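Local coordinates for protein GDSL-like Lipase (Parabacteroides distasonis, PDB 3P94) that probably acts as a serine hydrolase of the GDSL-like lipase family, perhaps with lysophospholipase activity, at residues T59-R67 with V99-A110. Residues are numbered along the deposited sequence; the frame is centred on the assembly and turned at random.
Sequences TSEMLVRFR and VFGNLVSMAELA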
# COMPACT_ATOMS: atom_id res chain seq x y z
N THR A 59 -8.45 -3.03 -0.09
CA THR A 59 -8.45 -2.34 -1.39
C THR A 59 -9.83 -1.69 -1.67
O THR A 59 -9.88 -0.72 -2.43
CB THR A 59 -8.05 -3.29 -2.51
OG1 THR A 59 -8.98 -4.37 -2.57
CG2 THR A 59 -6.60 -3.80 -2.38
N SER A 60 -10.93 -2.22 -1.06
CA SER A 60 -12.28 -1.68 -1.26
C SER A 60 -12.40 -0.26 -0.67
O SER A 60 -12.83 0.64 -1.40
CB SER A 60 -13.34 -2.61 -0.67
OG SER A 60 -13.46 -3.77 -1.48
N GLU A 61 -12.00 -0.04 0.60
CA GLU A 61 -12.06 1.30 1.22
C GLU A 61 -11.13 2.25 0.48
O GLU A 61 -11.46 3.41 0.26
CB GLU A 61 -11.69 1.29 2.71
CG GLU A 61 -12.68 0.52 3.58
CD GLU A 61 -12.25 -0.89 3.92
OE1 GLU A 61 -11.43 -1.48 3.18
OE2 GLU A 61 -12.71 -1.40 4.97
N MSE A 62 -9.98 1.72 0.07
CA MSE A 62 -8.99 2.50 -0.63
C MSE A 62 -9.49 3.00 -1.98
O MSE A 62 -9.27 4.17 -2.30
CB MSE A 62 -7.71 1.67 -0.78
CG MSE A 62 -6.93 1.60 0.49
SE MSE A 62 -5.28 0.70 0.11
CE MSE A 62 -5.33 -0.51 1.68
N LEU A 63 -10.18 2.14 -2.75
CA LEU A 63 -10.75 2.54 -4.05
C LEU A 63 -11.78 3.68 -3.85
O LEU A 63 -11.81 4.63 -4.64
CB LEU A 63 -11.39 1.33 -4.77
CG LEU A 63 -12.14 1.62 -6.09
CD1 LEU A 63 -11.22 2.29 -7.14
CD2 LEU A 63 -12.74 0.35 -6.67
N VAL A 64 -12.59 3.60 -2.78
CA VAL A 64 -13.60 4.62 -2.47
C VAL A 64 -12.92 5.92 -1.93
O VAL A 64 -13.30 7.02 -2.33
CB VAL A 64 -14.66 4.05 -1.49
CG1 VAL A 64 -15.55 5.16 -0.91
CG2 VAL A 64 -15.52 3.01 -2.20
N ARG A 65 -11.90 5.79 -1.09
CA ARG A 65 -11.13 6.91 -0.50
C ARG A 65 -10.17 7.58 -1.51
O ARG A 65 -9.73 8.71 -1.29
CB ARG A 65 -10.32 6.34 0.68
CG ARG A 65 -9.64 7.37 1.53
CD ARG A 65 -9.21 6.82 2.86
NE ARG A 65 -8.26 5.69 2.80
CZ ARG A 65 -6.94 5.81 2.77
NH1 ARG A 65 -6.37 7.00 2.64
NH2 ARG A 65 -6.17 4.73 2.84
N PHE A 66 -9.84 6.87 -2.61
CA PHE A 66 -8.89 7.26 -3.65
C PHE A 66 -9.09 8.67 -4.20
O PHE A 66 -8.11 9.38 -4.41
CB PHE A 66 -8.92 6.26 -4.83
CG PHE A 66 -7.63 6.17 -5.60
CD1 PHE A 66 -6.53 5.48 -5.08
CD2 PHE A 66 -7.51 6.74 -6.85
CE1 PHE A 66 -5.33 5.39 -5.79
CE2 PHE A 66 -6.31 6.65 -7.57
CZ PHE A 66 -5.23 5.97 -7.03
N ARG A 67 -10.35 9.07 -4.44
CA ARG A 67 -10.64 10.40 -4.99
C ARG A 67 -10.19 11.54 -4.03
O ARG A 67 -9.53 12.47 -4.47
CB ARG A 67 -12.12 10.51 -5.36
CG ARG A 67 -12.54 11.87 -5.91
CD ARG A 67 -13.77 11.77 -6.81
NE ARG A 67 -13.56 10.82 -7.90
CZ ARG A 67 -12.90 11.09 -9.03
NH1 ARG A 67 -12.43 12.31 -9.26
NH2 ARG A 67 -12.71 10.14 -9.93
N VAL A 99 -9.74 -8.52 -5.43
CA VAL A 99 -8.74 -7.70 -4.72
C VAL A 99 -7.88 -7.04 -5.80
O VAL A 99 -7.70 -5.82 -5.80
CB VAL A 99 -7.90 -8.56 -3.74
CG1 VAL A 99 -6.80 -7.73 -3.06
CG2 VAL A 99 -8.79 -9.25 -2.70
N PHE A 100 -7.41 -7.87 -6.77
CA PHE A 100 -6.63 -7.41 -7.92
C PHE A 100 -7.44 -6.38 -8.74
O PHE A 100 -6.87 -5.38 -9.16
CB PHE A 100 -6.21 -8.60 -8.79
CG PHE A 100 -5.51 -8.21 -10.07
CD1 PHE A 100 -4.28 -7.56 -10.04
CD2 PHE A 100 -6.09 -8.47 -11.31
CE1 PHE A 100 -3.64 -7.18 -11.23
CE2 PHE A 100 -5.44 -8.09 -12.50
CZ PHE A 100 -4.22 -7.46 -12.45
N GLY A 101 -8.73 -6.65 -8.93
CA GLY A 101 -9.64 -5.78 -9.68
C GLY A 101 -9.74 -4.39 -9.10
O GLY A 101 -9.78 -3.40 -9.85
N ASN A 102 -9.77 -4.28 -7.76
CA ASN A 102 -9.79 -3.01 -7.05
C ASN A 102 -8.51 -2.22 -7.32
O ASN A 102 -8.56 -1.00 -7.50
CB ASN A 102 -9.96 -3.22 -5.55
CG ASN A 102 -11.37 -3.48 -5.10
OD1 ASN A 102 -12.34 -3.14 -5.76
ND2 ASN A 102 -11.52 -4.03 -3.92
N LEU A 103 -7.35 -2.93 -7.34
CA LEU A 103 -6.05 -2.31 -7.62
C LEU A 103 -6.01 -1.81 -9.07
O LEU A 103 -5.52 -0.71 -9.30
CB LEU A 103 -4.89 -3.30 -7.34
CG LEU A 103 -4.71 -3.74 -5.86
CD1 LEU A 103 -3.85 -5.00 -5.77
CD2 LEU A 103 -4.10 -2.64 -5.02
N VAL A 104 -6.59 -2.57 -10.02
CA VAL A 104 -6.68 -2.18 -11.45
C VAL A 104 -7.56 -0.92 -11.58
O VAL A 104 -7.20 0.01 -12.32
CB VAL A 104 -7.19 -3.33 -12.36
CG1 VAL A 104 -7.40 -2.87 -13.80
CG2 VAL A 104 -6.24 -4.52 -12.31
N SER A 105 -8.68 -0.86 -10.85
CA SER A 105 -9.57 0.31 -10.88
C SER A 105 -8.85 1.55 -10.32
O SER A 105 -8.99 2.62 -10.90
CB SER A 105 -10.86 0.03 -10.13
OG SER A 105 -11.68 -0.80 -10.94
N MSE A 106 -8.04 1.39 -9.23
CA MSE A 106 -7.23 2.51 -8.70
C MSE A 106 -6.21 2.98 -9.76
O MSE A 106 -6.08 4.19 -9.98
CB MSE A 106 -6.50 2.13 -7.41
CG MSE A 106 -7.42 1.97 -6.20
SE MSE A 106 -6.36 1.72 -4.56
CE MSE A 106 -6.87 -0.12 -4.20
N ALA A 107 -5.53 2.03 -10.44
CA ALA A 107 -4.55 2.35 -11.49
C ALA A 107 -5.21 3.11 -12.63
O ALA A 107 -4.65 4.10 -13.10
CB ALA A 107 -3.89 1.06 -12.01
N GLU A 108 -6.41 2.68 -13.06
CA GLU A 108 -7.13 3.31 -14.16
C GLU A 108 -7.63 4.71 -13.78
O GLU A 108 -7.58 5.62 -14.62
CB GLU A 108 -8.28 2.42 -14.64
CG GLU A 108 -7.79 1.18 -15.38
CD GLU A 108 -8.83 0.31 -16.06
OE1 GLU A 108 -10.04 0.51 -15.82
OE2 GLU A 108 -8.42 -0.57 -16.84
N LEU A 109 -8.07 4.91 -12.52
CA LEU A 109 -8.50 6.23 -12.03
C LEU A 109 -7.31 7.19 -11.98
O LEU A 109 -7.45 8.36 -12.36
CB LEU A 109 -9.17 6.15 -10.64
CG LEU A 109 -10.59 5.60 -10.60
CD1 LEU A 109 -11.04 5.42 -9.16
CD2 LEU A 109 -11.58 6.51 -11.35
N ALA A 110 -6.14 6.70 -11.53
CA ALA A 110 -4.92 7.50 -11.47
C ALA A 110 -4.47 7.91 -12.88
O ALA A 110 -4.16 9.08 -13.08
CB ALA A 110 -3.81 6.72 -10.77
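Thr-59 lies against Asn-102 and Leu-63 against Met-106 where helices 59-67 and 99-110 run side by side in the same direction; their axes approach to 9.2 Å and cross at 16°, so the same faces stay in contact for about two turns. Three side chains act as knobs in holes: Thr-59 among Val-99, Asn-102, Leu-103 and Met-106; Leu-63 among Asn-102, Ser-105, Met-106 and Leu-109; and, in return, selenomethionine Met-106 among Thr-59, Met-62, Leu-63 and Phe-66. At the N-terminal end of the contact Asn-102 ND2 donates to Thr-59 OG1 at 2.9 Å in a nearly straight bond (164°), with the hydroxyl oxygen close to the amide plane; Asp-86 OD2, outside the two segments, is hydrogen-bonded to the same hydroxyl. A weak, more bent bond links ND2 to Ser-60 OG. Leu-63, its CG anti to the backbone N (chi1 175°), extends across the groove until CD1 lies 3.7 Å from Leu-109 CD1. Deeper in, Met-106 lays its CB over one face of the Phe-66 ring, 4.1 Å from the centroid, a CH-pi contact. Its SE approaches the same ring obliquely, a Met-aromatic contact 4.7 Å from the centroid, and the bend at chi3 carries CE on to within 3.5 Å of Thr-59 O. Beyond the selenomethionine, Phe-66 CE2 reaches Ala-110 CB at 4.1 Å. Were the ring of Phe-66 replaced by an alanine methyl, the CB and SE of Met-106 would probably lose their aromatic partner and a gap open beside Ala-110. Leu-103 and Ala-110 also touch strand 116-120, and Met-62 touches strand 23-29, placing the pair against the parallel sheet. Such near-parallel packing of neighbouring helices on a sheet ordered 2-1-3-4-5 is characteristic of the flavodoxin-like alpha/beta fold of SGNH hydrolases.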